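Local structure of DUF1904 domain-containing protein (4M1A) at residues Thr43-Asp48 with Asp53-Ile58; Ile4-Ala9 with Glu79-Ile84; Asp23-Ile28 with Phe36-Val41. The protein is of unknown function but belongs to a family in the MIF clan and assembles as a trimer of alpha/beta subunits. One frame throughout, in Å; residues are numbered along the deposited sequence.

How the interactions relate
All three contacts involve the central mixed sheet, where strand 3-7 lies between strands 37-47 and 56-62. Interaction 2 sets strand 3-7 against helix 67-82. It lies about 12 Å, centre to centre, from each of the others, which are themselves about 22 Å apart. Strand 3-7 joins them through the backbone: Phe57 O lies 3.0 Å from Arg7 N and Glu39 O 2.8 Å from Val6 N, both probable hydrogen bonds. Interactions 1 and 3 share strand 37-47, one near its end and the other near its beginning. Along the chain both are nested inside the loop closed by interaction 2.

Interaction 1. Residues Thr43-Asp48 with Asp53-Ile58; sequences TTFFFD and DGLVFI
The flat group here is the phenyl ring of Phe45, which Gly54 and Leu55 both approach at a slant: Gly54 CA lies 3.6 Å from Phe45 CG at the root of the ring, and Leu55 CD2 lies 3.8 Å from Phe45 CE2 at its outer end. The contact lies beside the beta hairpin of strands 37-47 and 50-51, where the chain leaves it for strand 56-62 across the sheet. Gly54 has a positive phi (61°), and a side chain on it would run into Phe45 CG, so the ring can lie directly against the backbone. Leu55 CG sits between its own N and carbonyl carbon (chi1 71°), which carries CD2 in to the ring. With an alanine in place of Phe45, Leu55 CD2 would probably lose its apolar contact with the ring and a gap would be likely to open beside the bare Gly54 backbone. The Phe45 backbone is also hydrogen-bonded to the backbone of Asp52, and residues Thr43 to Phe46 pair antiparallel with a strand of the second subunit, continuing the sheet across the interface. Leu55 O, buried by the contact, has no hydrogen-bond partner in the model.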
ATOM      1  N   THR A  43       2.311 -10.624  -2.103  1.00 17.21           N
ATOM      2  CA  THR A  43       2.524 -10.100  -3.467  1.00 17.92           C
ATOM      3  C   THR A  43       3.420 -11.036  -4.248  1.00 17.88           C
ATOM      4  O   THR A  43       4.124 -11.887  -3.675  1.00 16.74           O
ATOM      5  CB  THR A  43       3.106  -8.637  -3.579  1.00 20.95           C
ATOM      6  OG1 THR A  43       4.526  -8.614  -3.466  1.00 20.94           O
ATOM      7  CG2 THR A  43       2.498  -7.686  -2.596  1.00 20.97           C
ATOM      8  N   THR A  44       3.383 -10.878  -5.555  1.00 15.34           N
ATOM      9  CA  THR A  44       4.276 -11.624  -6.489  1.00 17.69           C
ATOM     10  C   THR A  44       4.979 -10.660  -7.424  1.00 16.77           C
ATOM     11  O   THR A  44       4.289  -9.902  -8.072  1.00 16.64           O
ATOM     12  CB  THR A  44       3.520 -12.719  -7.258  1.00 19.50           C
ATOM     13  OG1 THR A  44       2.848 -13.629  -6.348  1.00 19.08           O
ATOM     14  CG2 THR A  44       4.496 -13.550  -8.107  1.00 21.06           C
ATOM     15  N   PHE A  45       6.319 -10.761  -7.505  1.00 16.92           N
ATOM     16  CA  PHE A  45       7.135  -9.921  -8.379  1.00 17.33           C
ATOM     17  C   PHE A  45       7.235 -10.564  -9.763  1.00 17.65           C
ATOM     18  O   PHE A  45       7.389 -11.850  -9.890  1.00 18.05           O
ATOM     19  CB  PHE A  45       8.520  -9.647  -7.772  1.00 20.88           C
ATOM     20  CG  PHE A  45       8.516  -8.606  -6.731  1.00 20.17           C
ATOM     21  CD1 PHE A  45       8.201  -8.941  -5.392  1.00 23.58           C
ATOM     22  CD2 PHE A  45       8.804  -7.322  -7.023  1.00 24.00           C
ATOM     23  CE1 PHE A  45       8.164  -7.968  -4.406  1.00 23.97           C
ATOM     24  CE2 PHE A  45       8.768  -6.314  -6.042  1.00 22.15           C
ATOM     25  CZ  PHE A  45       8.472  -6.642  -4.725  1.00 24.20           C
ATOM     26  N   PHE A  46       7.202  -9.716 -10.794  1.00 17.74           N
ATOM     27  CA  PHE A  46       7.410 -10.183 -12.181  1.00 18.09           C
ATOM     28  C   PHE A  46       8.346  -9.208 -12.856  1.00 20.06           C
ATOM     29  O   PHE A  46       8.376  -8.018 -12.541  1.00 20.13           O
ATOM     30  CB  PHE A  46       6.158 -10.265 -13.000  1.00 17.54           C
ATOM     31  CG  PHE A  46       5.152 -11.246 -12.483  1.00 19.89           C
ATOM     32  CD1 PHE A  46       5.287 -12.613 -12.738  1.00 22.78           C
ATOM     33  CD2 PHE A  46       4.075 -10.808 -11.736  1.00 21.19           C
ATOM     34  CE1 PHE A  46       4.368 -13.540 -12.225  1.00 24.61           C
ATOM     35  CE2 PHE A  46       3.132 -11.719 -11.296  1.00 24.28           C
ATOM     36  CZ  PHE A  46       3.291 -13.078 -11.516  1.00 24.33           C
ATOM     37  N   PHE A  47       9.049  -9.709 -13.882  1.00 19.34           N
ATOM     38  CA  PHE A  47       9.963  -8.846 -14.644  1.00 19.07           C
ATOM     39  C   PHE A  47      10.098  -9.414 -16.030  1.00 21.39           C
ATOM     40  O   PHE A  47      10.301 -10.607 -16.165  1.00 20.24           O
ATOM     41  CB  PHE A  47      11.340  -8.676 -14.023  1.00 21.04           C
ATOM     42  CG  PHE A  47      12.160  -7.576 -14.704  1.00 23.23           C
ATOM     43  CD1 PHE A  47      12.077  -6.211 -14.283  1.00 22.64           C
ATOM     44  CD2 PHE A  47      13.009  -7.888 -15.799  1.00 24.91           C
ATOM     45  CE1 PHE A  47      12.804  -5.225 -14.920  1.00 23.91           C
ATOM     46  CE2 PHE A  47      13.718  -6.886 -16.449  1.00 26.02           C
ATOM     47  CZ  PHE A  47      13.614  -5.561 -16.034  1.00 23.33           C
ATOM     48  N   ASP A  48       9.840  -8.577 -17.027  1.00 24.18           N
ATOM     49  CA  ASP A  48       9.937  -9.009 -18.483  1.00 23.13           C
ATOM     50  C   ASP A  48       9.184 -10.272 -18.793  1.00 27.09           C
ATOM     51  O   ASP A  48       9.707 -11.157 -19.505  1.00 31.33           O
ATOM     52  CB  ASP A  48      11.430  -9.137 -18.906  1.00 26.80           C
ATOM     53  CG  ASP A  48      11.634  -8.958 -20.406  1.00 35.00           C
ATOM     54  OD1 ASP A  48      10.709  -8.379 -21.051  1.00 36.66           O
ATOM     55  OD2 ASP A  48      12.683  -9.417 -20.930  1.00 37.94           O
ATOM     56  N   ASP A  53      12.415 -12.857  -8.561  1.00 30.64           N
ATOM     57  CA  ASP A  53      12.707 -12.929  -7.148  1.00 37.82           C
ATOM     58  C   ASP A  53      12.437 -11.545  -6.492  1.00 39.86           C
ATOM     59  O   ASP A  53      12.260 -11.431  -5.263  1.00 45.74           O
ATOM     60  CB  ASP A  53      14.179 -13.308  -7.032  1.00 52.71           C
ATOM     61  CG  ASP A  53      14.689 -13.161  -5.659  1.00 64.84           C
ATOM     62  OD1 ASP A  53      14.857 -14.202  -4.983  1.00 84.06           O
ATOM     63  OD2 ASP A  53      14.898 -12.002  -5.255  1.00 71.53           O
ATOM     64  N   GLY A  54      12.362 -10.490  -7.322  1.00 38.18           N
ATOM     65  CA  GLY A  54      12.084  -9.147  -6.848  1.00 38.18           C
ATOM     66  C   GLY A  54      13.212  -8.737  -5.868  1.00 46.54           C
ATOM     67  O   GLY A  54      14.407  -9.101  -6.043  1.00 46.39           O
ATOM     68  N   LEU A  55      12.839  -8.021  -4.806  1.00 37.41           N
ATOM     69  CA  LEU A  55      13.816  -7.638  -3.807  1.00 30.12           C
ATOM     70  C   LEU A  55      13.102  -7.777  -2.473  1.00 28.96           C
ATOM     71  O   LEU A  55      11.933  -8.084  -2.480  1.00 28.80           O
ATOM     72  CB  LEU A  55      14.272  -6.239  -4.129  1.00 34.78           C
ATOM     73  CG  LEU A  55      13.423  -4.975  -3.971  1.00 35.99           C
ATOM     74  CD1 LEU A  55      14.030  -3.939  -4.918  1.00 41.96           C
ATOM     75  CD2 LEU A  55      11.968  -5.127  -4.342  1.00 37.06           C
ATOM     76  N   VAL A  56      13.731  -7.446  -1.355  1.00 20.18           N
ATOM     77  CA  VAL A  56      13.003  -7.344  -0.082  1.00 18.34           C
ATOM     78  C   VAL A  56      12.660  -5.855   0.032  1.00 17.40           C
ATOM     79  O   VAL A  56      13.552  -4.998  -0.070  1.00 20.78           O
ATOM     80  CB  VAL A  56      13.801  -7.809   1.102  1.00 19.52           C
ATOM     81  CG1 VAL A  56      12.983  -7.548   2.349  1.00 18.76           C
ATOM     82  CG2 VAL A  56      14.099  -9.296   0.893  1.00 23.84           C
ATOM     83  N   PHE A  57      11.368  -5.551   0.029  1.00 18.09           N
ATOM     84  CA  PHE A  57      10.883  -4.164   0.056  1.00 17.43           C
ATOM     85  C   PHE A  57      10.084  -3.906   1.348  1.00 15.43           C
ATOM     86  O   PHE A  57       9.077  -4.573   1.614  1.00 16.83           O
ATOM     87  CB  PHE A  57      10.034  -3.867  -1.197  1.00 18.14           C
ATOM     88  CG  PHE A  57       9.673  -2.426  -1.362  1.00 19.75           C
ATOM     89  CD1 PHE A  57       8.665  -1.854  -0.665  1.00 21.06           C
ATOM     90  CD2 PHE A  57      10.296  -1.651  -2.348  1.00 25.77           C
ATOM     91  CE1 PHE A  57       8.340  -0.510  -0.807  1.00 22.33           C
ATOM     92  CE2 PHE A  57       9.914  -0.316  -2.541  1.00 24.78           C
ATOM     93  CZ  PHE A  57       8.948   0.228  -1.774  1.00 24.23           C
ATOM     94  N   ILE A  58      10.558  -2.946   2.139  1.00 14.37           N
ATOM     95  CA  ILE A  58      10.058  -2.656   3.431  1.00 14.53           C
ATOM     96  C   ILE A  58       9.516  -1.261   3.482  1.00 15.47           C
ATOM     97  O   ILE A  58      10.221  -0.277   3.103  1.00 16.69           O
ATOM     98  CB  ILE A  58      11.112  -2.861   4.546  1.00 14.12           C
ATOM     99  CG1 ILE A  58      11.677  -4.229   4.441  1.00 17.01           C
ATOM    100  CG2 ILE A  58      10.494  -2.613   5.964  1.00 14.60           C
ATOM    101  CD1 ILE A  58      12.961  -4.437   5.263  1.00 17.52           C
TER

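Interaction 2. Residues Ile4-Ala9 with Glu79-Ile84; sequences IRVRGA and ERWKKI
Trp81 CG stands anti to its carbonyl carbon (chi1 -75°), and the ring is turned nearly at right angles to the CA-CB-CG plane (chi2 95°), which sends the six-membered half of the indole from the helix toward Val6 and Ala9. On the strand side, Val6 CG1 is anti to the backbone N (chi1 -176°) and is the branch that meets the indole, 4.1 Å from Trp81 CZ2. Ala9 comes closer with its single methyl: Ala9 CB is 3.5 Å from Trp81 CH2 and 3.6 Å from Trp81 CZ3. Both contacts are apolar and reach the ring at a slant, and no hydrogen bond crosses between the segments. The backbones stay well apart, with Ala9 CA and Trp81 CA 9.4 Å from each other, so the indole spans the distance between helix and sheet. Helix 67-82 is the connection of a beta-alpha-beta crossover between the parallel neighbouring strands 56-62 and 89-95, and here its C-terminal part packs on strand 3-7, in the middle of the sheet, and on the loop that follows it. Ile58 and Phe17 also touch the indole. Val6 faces the helix while Arg5 and Arg7 project from the other side of the strand into the trimer interface, where Arg5 NH1 makes a salt bridge to Glu59 of the third subunit and Arg7 NH1 one to Glu39 of the second. Behind the indole, in the backbone, Ile84 N donates a hydrogen bond of 2.9 Å to Trp81 O.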
ATOM      1  N   ILE A   4       5.135  -1.556  10.035  1.00 15.77           N
ATOM      2  CA  ILE A   4       6.208  -2.003   9.155  1.00 14.09           C
ATOM      3  C   ILE A   4       5.567  -3.070   8.259  1.00 14.70           C
ATOM      4  O   ILE A   4       4.893  -4.026   8.782  1.00 16.77           O
ATOM      5  CB  ILE A   4       7.331  -2.717   9.961  1.00 16.15           C
ATOM      6  CG1 ILE A   4       8.063  -1.816  10.989  1.00 21.22           C
ATOM      7  CG2 ILE A   4       8.401  -3.256   9.067  1.00 18.46           C
ATOM      8  CD1 ILE A   4       7.754  -0.444  11.146  1.00 23.83           C
ATOM      9  N   ARG A   5       5.792  -2.980   6.933  1.00 14.17           N
ATOM     10  CA  ARG A   5       5.333  -3.956   5.999  1.00 15.71           C
ATOM     11  C   ARG A   5       6.412  -4.471   5.144  1.00 14.97           C
ATOM     12  O   ARG A   5       7.192  -3.688   4.601  1.00 15.75           O
ATOM     13  CB  ARG A   5       4.272  -3.352   5.053  1.00 17.70           C
ATOM     14  CG  ARG A   5       3.121  -2.810   5.835  1.00 19.29           C
ATOM     15  CD  ARG A   5       2.227  -2.011   4.924  1.00 25.66           C
ATOM     16  NE  ARG A   5       1.104  -1.483   5.700  1.00 27.70           N
ATOM     17  CZ  ARG A   5       0.224  -0.585   5.249  1.00 26.77           C
ATOM     18  NH1 ARG A   5       0.295  -0.115   4.000  1.00 24.76           N
ATOM     19  NH2 ARG A   5      -0.744  -0.231   6.059  1.00 27.47           N
ATOM     20  N   VAL A   6       6.444  -5.791   4.982  1.00 14.60           N
ATOM     21  CA  VAL A   6       7.499  -6.431   4.223  1.00 13.48           C
ATOM     22  C   VAL A   6       6.894  -7.218   3.074  1.00 16.19           C
ATOM     23  O   VAL A   6       5.997  -8.038   3.270  1.00 16.32           O
ATOM     24  CB  VAL A   6       8.364  -7.398   5.113  1.00 15.44           C
ATOM     25  CG1 VAL A   6       9.495  -7.945   4.292  1.00 16.87           C
ATOM     26  CG2 VAL A   6       8.976  -6.694   6.336  1.00 16.97           C
ATOM     27  N   ARG A   7       7.449  -7.022   1.888  1.00 13.82           N
ATOM     28  CA  ARG A   7       7.107  -7.798   0.724  1.00 16.27           C
ATOM     29  C   ARG A   7       8.336  -8.304   0.066  1.00 18.82           C
ATOM     30  O   ARG A   7       9.452  -7.810   0.312  1.00 18.97           O
ATOM     31  CB  ARG A   7       6.354  -6.970  -0.310  1.00 17.65           C
ATOM     32  CG  ARG A   7       7.088  -5.819  -0.926  1.00 19.00           C
ATOM     33  CD  ARG A   7       6.144  -4.942  -1.760  1.00 23.83           C
ATOM     34  NE  ARG A   7       5.329  -4.149  -0.860  1.00 22.02           N
ATOM     35  CZ  ARG A   7       4.083  -3.847  -1.095  1.00 22.11           C
ATOM     36  NH1 ARG A   7       3.571  -4.259  -2.239  1.00 21.24           N
ATOM     37  NH2 ARG A   7       3.330  -3.180  -0.195  1.00 20.42           N
ATOM     38  N   GLY A   8       8.176  -9.322  -0.756  1.00 19.38           N
ATOM     39  CA  GLY A   8       9.338  -9.907  -1.444  1.00 21.65           C
ATOM     40  C   GLY A   8      10.081 -10.993  -0.648  1.00 25.00           C
ATOM     41  O   GLY A   8      11.078 -11.518  -1.109  1.00 28.62           O
ATOM     42  N   ALA A   9       9.706 -11.267   0.582  1.00 22.02           N
ATOM     43  CA  ALA A   9      10.388 -12.264   1.415  1.00 21.77           C
ATOM     44  C   ALA A   9       9.410 -13.331   1.766  1.00 23.51           C
ATOM     45  O   ALA A   9       8.230 -13.087   1.887  1.00 19.69           O
ATOM     46  CB  ALA A   9      10.934 -11.590   2.732  1.00 22.71           C
ATOM     47  N   GLU A  79      20.971  -4.765   7.657  1.00 21.49           N
ATOM     48  CA  GLU A  79      21.890  -5.754   8.298  1.00 22.52           C
ATOM     49  C   GLU A  79      21.204  -7.069   8.628  1.00 21.45           C
ATOM     50  O   GLU A  79      21.764  -8.141   8.343  1.00 22.97           O
ATOM     51  CB  GLU A  79      22.504  -5.152   9.572  1.00 25.29           C
ATOM     52  CG  GLU A  79      23.595  -4.171   9.274  1.00 36.01           C
ATOM     53  CD  GLU A  79      24.156  -3.489  10.551  1.00 50.82           C
ATOM     54  OE1 GLU A  79      23.578  -3.637  11.672  1.00 46.35           O
ATOM     55  OE2 GLU A  79      25.196  -2.785  10.415  1.00 62.50           O
ATOM     56  N   ARG A  80      20.008  -7.029   9.180  1.00 19.37           N
ATOM     57  CA  ARG A  80      19.261  -8.203   9.498  1.00 18.94           C
ATOM     58  C   ARG A  80      18.893  -9.030   8.266  1.00 25.56           C
ATOM     59  O   ARG A  80      19.106 -10.277   8.249  1.00 22.08           O
ATOM     60  CB  ARG A  80      18.028  -7.876  10.347  1.00 22.15           C
ATOM     61  CG  ARG A  80      18.300  -7.399  11.773  1.00 30.40           C
ATOM     62  CD  ARG A  80      18.813  -8.587  12.657  1.00 30.43           C
ATOM     63  NE  ARG A  80      19.206  -8.119  13.986  1.00 28.75           N
ATOM     64  CZ  ARG A  80      18.338  -7.728  14.908  1.00 35.01           C
ATOM     65  NH1 ARG A  80      16.996  -7.692  14.674  1.00 30.98           N
ATOM     66  NH2 ARG A  80      18.812  -7.319  16.059  1.00 33.01           N
ATOM     67  N   TRP A  81      18.345  -8.377   7.206  1.00 20.10           N
ATOM     68  CA  TRP A  81      18.004  -9.122   5.980  1.00 20.44           C
ATOM     69  C   TRP A  81      19.224  -9.655   5.221  1.00 20.21           C
ATOM     70  O   TRP A  81      19.186 -10.777   4.680  1.00 23.65           O
ATOM     71  CB  TRP A  81      17.025  -8.308   5.044  1.00 19.02           C
ATOM     72  CG  TRP A  81      15.642  -8.305   5.589  1.00 16.50           C
ATOM     73  CD1 TRP A  81      15.055  -7.360   6.374  1.00 17.29           C
ATOM     74  CD2 TRP A  81      14.736  -9.365   5.509  1.00 17.85           C
ATOM     75  NE1 TRP A  81      13.806  -7.760   6.769  1.00 17.95           N
ATOM     76  CE2 TRP A  81      13.562  -8.983   6.226  1.00 18.01           C
ATOM     77  CE3 TRP A  81      14.771 -10.597   4.877  1.00 18.79           C
ATOM     78  CZ2 TRP A  81      12.477  -9.811   6.376  1.00 20.14           C
ATOM     79  CZ3 TRP A  81      13.670 -11.433   5.019  1.00 22.23           C
ATOM     80  CH2 TRP A  81      12.550 -11.058   5.775  1.00 20.24           C
ATOM     81  N   LYS A  82      20.321  -8.924   5.239  1.00 24.03           N
ATOM     82  CA  LYS A  82      21.529  -9.357   4.548  1.00 26.36           C
ATOM     83  C   LYS A  82      22.148 -10.612   5.118  1.00 30.35           C
ATOM     84  O   LYS A  82      22.898 -11.297   4.412  1.00 32.83           O
ATOM     85  CB  LYS A  82      22.569  -8.234   4.374  1.00 28.71           C
ATOM     86  CG  LYS A  82      22.190  -7.165   3.356  1.00 30.13           C
ATOM     87  CD  LYS A  82      21.922  -7.550   1.899  1.00 32.53           C
ATOM     88  CE  LYS A  82      21.878  -6.310   0.977  1.00 29.22           C
ATOM     89  NZ  LYS A  82      21.685  -6.692  -0.465  1.00 30.31           N
ATOM     90  N   LYS A  83      21.772 -10.962   6.323  1.00 24.18           N
ATOM     91  CA  LYS A  83      22.173 -12.238   6.919  1.00 31.44           C
ATOM     92  C   LYS A  83      21.550 -13.440   6.246  1.00 41.15           C
ATOM     93  O   LYS A  83      22.191 -14.504   6.243  1.00 34.51           O
ATOM     94  CB  LYS A  83      21.784 -12.301   8.358  1.00 32.33           C
ATOM     95  CG  LYS A  83      22.615 -11.412   9.226  1.00 34.24           C
ATOM     96  CD  LYS A  83      22.258 -11.625  10.677  1.00 40.45           C
ATOM     97  CE  LYS A  83      23.251 -10.917  11.603  1.00 46.81           C
ATOM     98  NZ  LYS A  83      22.615 -10.763  12.954  1.00 43.44           N
ATOM     99  N   ILE A  84      20.328 -13.251   5.690  1.00 37.63           N
ATOM    100  CA  ILE A  84      19.472 -14.308   5.048  1.00 44.82           C
ATOM    101  C   ILE A  84      19.488 -14.279   3.502  1.00 42.93           C
ATOM    102  O   ILE A  84      19.319 -15.308   2.847  1.00 42.20           O
ATOM    103  CB  ILE A  84      17.991 -14.116   5.426  1.00 54.56           C
ATOM    104  CG1 ILE A  84      17.819 -13.923   6.927  1.00 62.13           C
ATOM    105  CG2 ILE A  84      17.165 -15.289   4.918  1.00 65.10           C
ATOM    106  CD1 ILE A  84      16.516 -13.258   7.316  1.00 64.91           C
TER

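Interaction 3. Residues Asp23-Ile28 with Phe36-Val41; sequences DELGII and FTFEYV
Leu25 fits tightly against Phe36 and Phe38, packing helix 21-29 on the sheet within a beta-alpha-beta connection, in which strands 3-7 and 37-47 run parallel as neighbours and the chain passes through helices 11-17 and 21-29 between them. Leu25 CB lies over one face of the Phe36 ring, offset toward its rim, in a CH-pi contact 3.8 Å from the ring centroid and 25° off the normal. The same atom is 3.5 Å from Phe36 CE2. One residue further along, Gly26 N lies 3.6 Å from Phe36 CE1, so the ring also touches the helix backbone. All four touching residues are buried, and Ile73 and Phe77 of helix 67-82 pack on Leu25 as well. The other side of the helix is quite different: Asp23 and Ile27 point away from the strand and are exposed, while Glu24 and Ile28 turn to helix 67-82, where they touch Leu76 and Ile73. Further along the strand, Phe38 to Val41 pair antiparallel with a strand of the third subunit. Leu25 extends fully at its second torsion (chi2 180°), carrying CD1 away from the helix to the edge of the second ring, where Leu25 CD1 lies in the plane of Phe38, 3.8 Å from Phe38 CE1.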
ATOM      1  N   ASP A  23      11.304  -4.149  20.457  1.00 24.89           N
ATOM      2  CA  ASP A  23      12.208  -3.596  21.520  1.00 25.70           C
ATOM      3  C   ASP A  23      13.246  -2.709  20.923  1.00 22.17           C
ATOM      4  O   ASP A  23      13.474  -1.581  21.377  1.00 21.26           O
ATOM      5  CB  ASP A  23      12.978  -4.728  22.222  1.00 27.50           C
ATOM      6  CG  ASP A  23      12.072  -5.761  22.840  1.00 33.53           C
ATOM      7  OD1 ASP A  23      11.001  -5.309  23.369  1.00 31.72           O
ATOM      8  OD2 ASP A  23      12.489  -7.010  22.810  1.00 37.95           O
ATOM      9  N   GLU A  24      13.982  -3.202  19.932  1.00 21.07           N
ATOM     10  CA  GLU A  24      15.044  -2.406  19.348  1.00 21.28           C
ATOM     11  C   GLU A  24      14.525  -1.183  18.687  1.00 21.80           C
ATOM     12  O   GLU A  24      15.051  -0.068  18.779  1.00 20.50           O
ATOM     13  CB  GLU A  24      15.785  -3.217  18.266  1.00 24.45           C
ATOM     14  CG  GLU A  24      16.787  -2.378  17.459  1.00 28.92           C
ATOM     15  CD  GLU A  24      18.075  -1.953  18.202  1.00 30.48           C
ATOM     16  OE1 GLU A  24      18.126  -1.889  19.463  1.00 30.13           O
ATOM     17  OE2 GLU A  24      19.004  -1.618  17.480  1.00 33.20           O
ATOM     18  N   LEU A  25      13.385  -1.360  17.999  1.00 19.90           N
ATOM     19  CA  LEU A  25      12.823  -0.160  17.279  1.00 18.27           C
ATOM     20  C   LEU A  25      12.326   0.919  18.229  1.00 16.50           C
ATOM     21  O   LEU A  25      12.525   2.118  17.953  1.00 19.89           O
ATOM     22  CB  LEU A  25      11.738  -0.601  16.275  1.00 18.64           C
ATOM     23  CG  LEU A  25      12.260  -1.414  15.101  1.00 20.08           C
ATOM     24  CD1 LEU A  25      11.086  -1.808  14.161  1.00 22.69           C
ATOM     25  CD2 LEU A  25      13.290  -0.614  14.298  1.00 22.16           C
ATOM     26  N   GLY A  26      11.679   0.483  19.273  1.00 18.76           N
ATOM     27  CA  GLY A  26      11.197   1.354  20.332  1.00 20.69           C
ATOM     28  C   GLY A  26      12.316   2.168  20.946  1.00 20.18           C
ATOM     29  O   GLY A  26      12.164   3.381  21.243  1.00 20.69           O
ATOM     30  N   ILE A  27      13.472   1.522  21.115  1.00 24.04           N
ATOM     31  CA  ILE A  27      14.628   2.248  21.657  1.00 25.87           C
ATOM     32  C   ILE A  27      15.134   3.320  20.675  1.00 24.00           C
ATOM     33  O   ILE A  27      15.420   4.478  21.058  1.00 25.65           O
ATOM     34  CB  ILE A  27      15.805   1.264  21.989  1.00 31.33           C
ATOM     35  CG1 ILE A  27      15.455   0.219  23.042  1.00 33.77           C
ATOM     36  CG2 ILE A  27      17.059   2.049  22.269  1.00 31.67           C
ATOM     37  CD1 ILE A  27      15.150   0.713  24.424  1.00 39.24           C
ATOM     38  N   ILE A  28      15.280   2.976  19.392  1.00 22.90           N
ATOM     39  CA  ILE A  28      15.765   3.878  18.381  1.00 21.95           C
ATOM     40  C   ILE A  28      14.745   5.022  18.158  1.00 24.54           C
ATOM     41  O   ILE A  28      15.114   6.186  18.072  1.00 26.30           O
ATOM     42  CB  ILE A  28      15.974   3.163  17.051  1.00 22.95           C
ATOM     43  CG1 ILE A  28      17.137   2.123  17.137  1.00 23.13           C
ATOM     44  CG2 ILE A  28      16.229   4.141  15.939  1.00 24.45           C
ATOM     45  CD1 ILE A  28      17.274   1.216  15.935  1.00 24.27           C
ATOM     46  N   PHE A  36       4.427  -0.829  17.703  1.00 21.09           N
ATOM     47  CA  PHE A  36       4.855  -1.343  16.396  1.00 19.18           C
ATOM     48  C   PHE A  36       3.980  -2.461  15.954  1.00 20.51           C
ATOM     49  O   PHE A  36       3.658  -3.358  16.773  1.00 19.42           O
ATOM     50  CB  PHE A  36       6.360  -1.799  16.442  1.00 17.98           C
ATOM     51  CG  PHE A  36       7.301  -0.666  16.563  1.00 17.73           C
ATOM     52  CD1 PHE A  36       7.563  -0.077  17.829  1.00 19.72           C
ATOM     53  CD2 PHE A  36       7.864  -0.104  15.454  1.00 18.81           C
ATOM     54  CE1 PHE A  36       8.432   1.022  17.913  1.00 20.77           C
ATOM     55  CE2 PHE A  36       8.687   0.987  15.548  1.00 19.87           C
ATOM     56  CZ  PHE A  36       8.987   1.553  16.798  1.00 22.35           C
ATOM     57  N   THR A  37       3.583  -2.476  14.644  1.00 16.49           N
ATOM     58  CA  THR A  37       3.007  -3.643  14.008  1.00 17.13           C
ATOM     59  C   THR A  37       3.918  -4.041  12.826  1.00 15.38           C
ATOM     60  O   THR A  37       4.670  -3.208  12.278  1.00 16.57           O
ATOM     61  CB  THR A  37       1.547  -3.380  13.484  1.00 20.18           C
ATOM     62  OG1 THR A  37       1.625  -2.419  12.439  1.00 20.10           O
ATOM     63  CG2 THR A  37       0.618  -2.884  14.549  1.00 21.47           C
ATOM     64  N   PHE A  38       3.869  -5.315  12.479  1.00 14.32           N
ATOM     65  CA  PHE A  38       4.660  -5.899  11.411  1.00 15.10           C
ATOM     66  C   PHE A  38       3.760  -6.779  10.577  1.00 15.20           C
ATOM     67  O   PHE A  38       3.012  -7.642  11.148  1.00 16.16           O
ATOM     68  CB  PHE A  38       5.794  -6.732  11.972  1.00 15.95           C
ATOM     69  CG  PHE A  38       6.632  -6.015  12.973  1.00 15.25           C
ATOM     70  CD1 PHE A  38       7.733  -5.256  12.566  1.00 16.26           C
ATOM     71  CD2 PHE A  38       6.297  -6.070  14.317  1.00 17.24           C
ATOM     72  CE1 PHE A  38       8.497  -4.563  13.516  1.00 19.13           C
ATOM     73  CE2 PHE A  38       7.068  -5.404  15.245  1.00 18.93           C
ATOM     74  CZ  PHE A  38       8.147  -4.630  14.823  1.00 16.87           C
ATOM     75  N   GLU A  39       3.887  -6.642   9.267  1.00 15.48           N
ATOM     76  CA  GLU A  39       3.144  -7.511   8.335  1.00 17.06           C
ATOM     77  C   GLU A  39       3.999  -8.072   7.259  1.00 17.04           C
ATOM     78  O   GLU A  39       4.874  -7.382   6.704  1.00 19.23           O
ATOM     79  CB  GLU A  39       2.115  -6.677   7.610  1.00 18.04           C
ATOM     80  CG  GLU A  39       1.087  -6.129   8.458  1.00 21.51           C
ATOM     81  CD  GLU A  39       0.273  -5.074   7.699  1.00 23.54           C
ATOM     82  OE1 GLU A  39      -0.521  -5.500   6.797  1.00 23.34           O
ATOM     83  OE2 GLU A  39       0.424  -3.855   8.024  1.00 21.03           O
ATOM     84  N   TYR A  40       3.719  -9.295   6.888  1.00 16.82           N
ATOM     85  CA  TYR A  40       4.040  -9.851   5.594  1.00 15.99           C
ATOM     86  C   TYR A  40       2.902  -9.438   4.636  1.00 15.10           C
ATOM     87  O   TYR A  40       1.726  -9.632   4.978  1.00 17.40           O
ATOM     88  CB  TYR A  40       4.070 -11.389   5.707  1.00 17.21           C
ATOM     89  CG  TYR A  40       3.993 -12.126   4.406  1.00 15.24           C
ATOM     90  CD1 TYR A  40       5.120 -12.398   3.684  1.00 16.89           C
ATOM     91  CD2 TYR A  40       2.780 -12.593   3.890  1.00 18.40           C
ATOM     92  CE1 TYR A  40       5.052 -13.083   2.489  1.00 17.93           C
ATOM     93  CE2 TYR A  40       2.719 -13.276   2.666  1.00 16.98           C
ATOM     94  CZ  TYR A  40       3.846 -13.582   2.024  1.00 19.29           C
ATOM     95  OH  TYR A  40       3.828 -14.281   0.827  1.00 22.73           O
ATOM     96  N   VAL A  41       3.243  -8.910   3.481  1.00 15.68           N
ATOM     97  CA  VAL A  41       2.256  -8.521   2.457  1.00 15.65           C
ATOM     98  C   VAL A  41       2.354  -9.540   1.305  1.00 15.13           C
ATOM     99  O   VAL A  41       3.436  -9.764   0.798  1.00 16.77           O
ATOM    100  CB  VAL A  41       2.494  -7.097   1.896  1.00 18.73           C
ATOM    101  CG1 VAL A  41       1.323  -6.759   1.000  1.00 20.43           C
ATOM    102  CG2 VAL A  41       2.602  -6.126   3.080  1.00 20.93           C
TER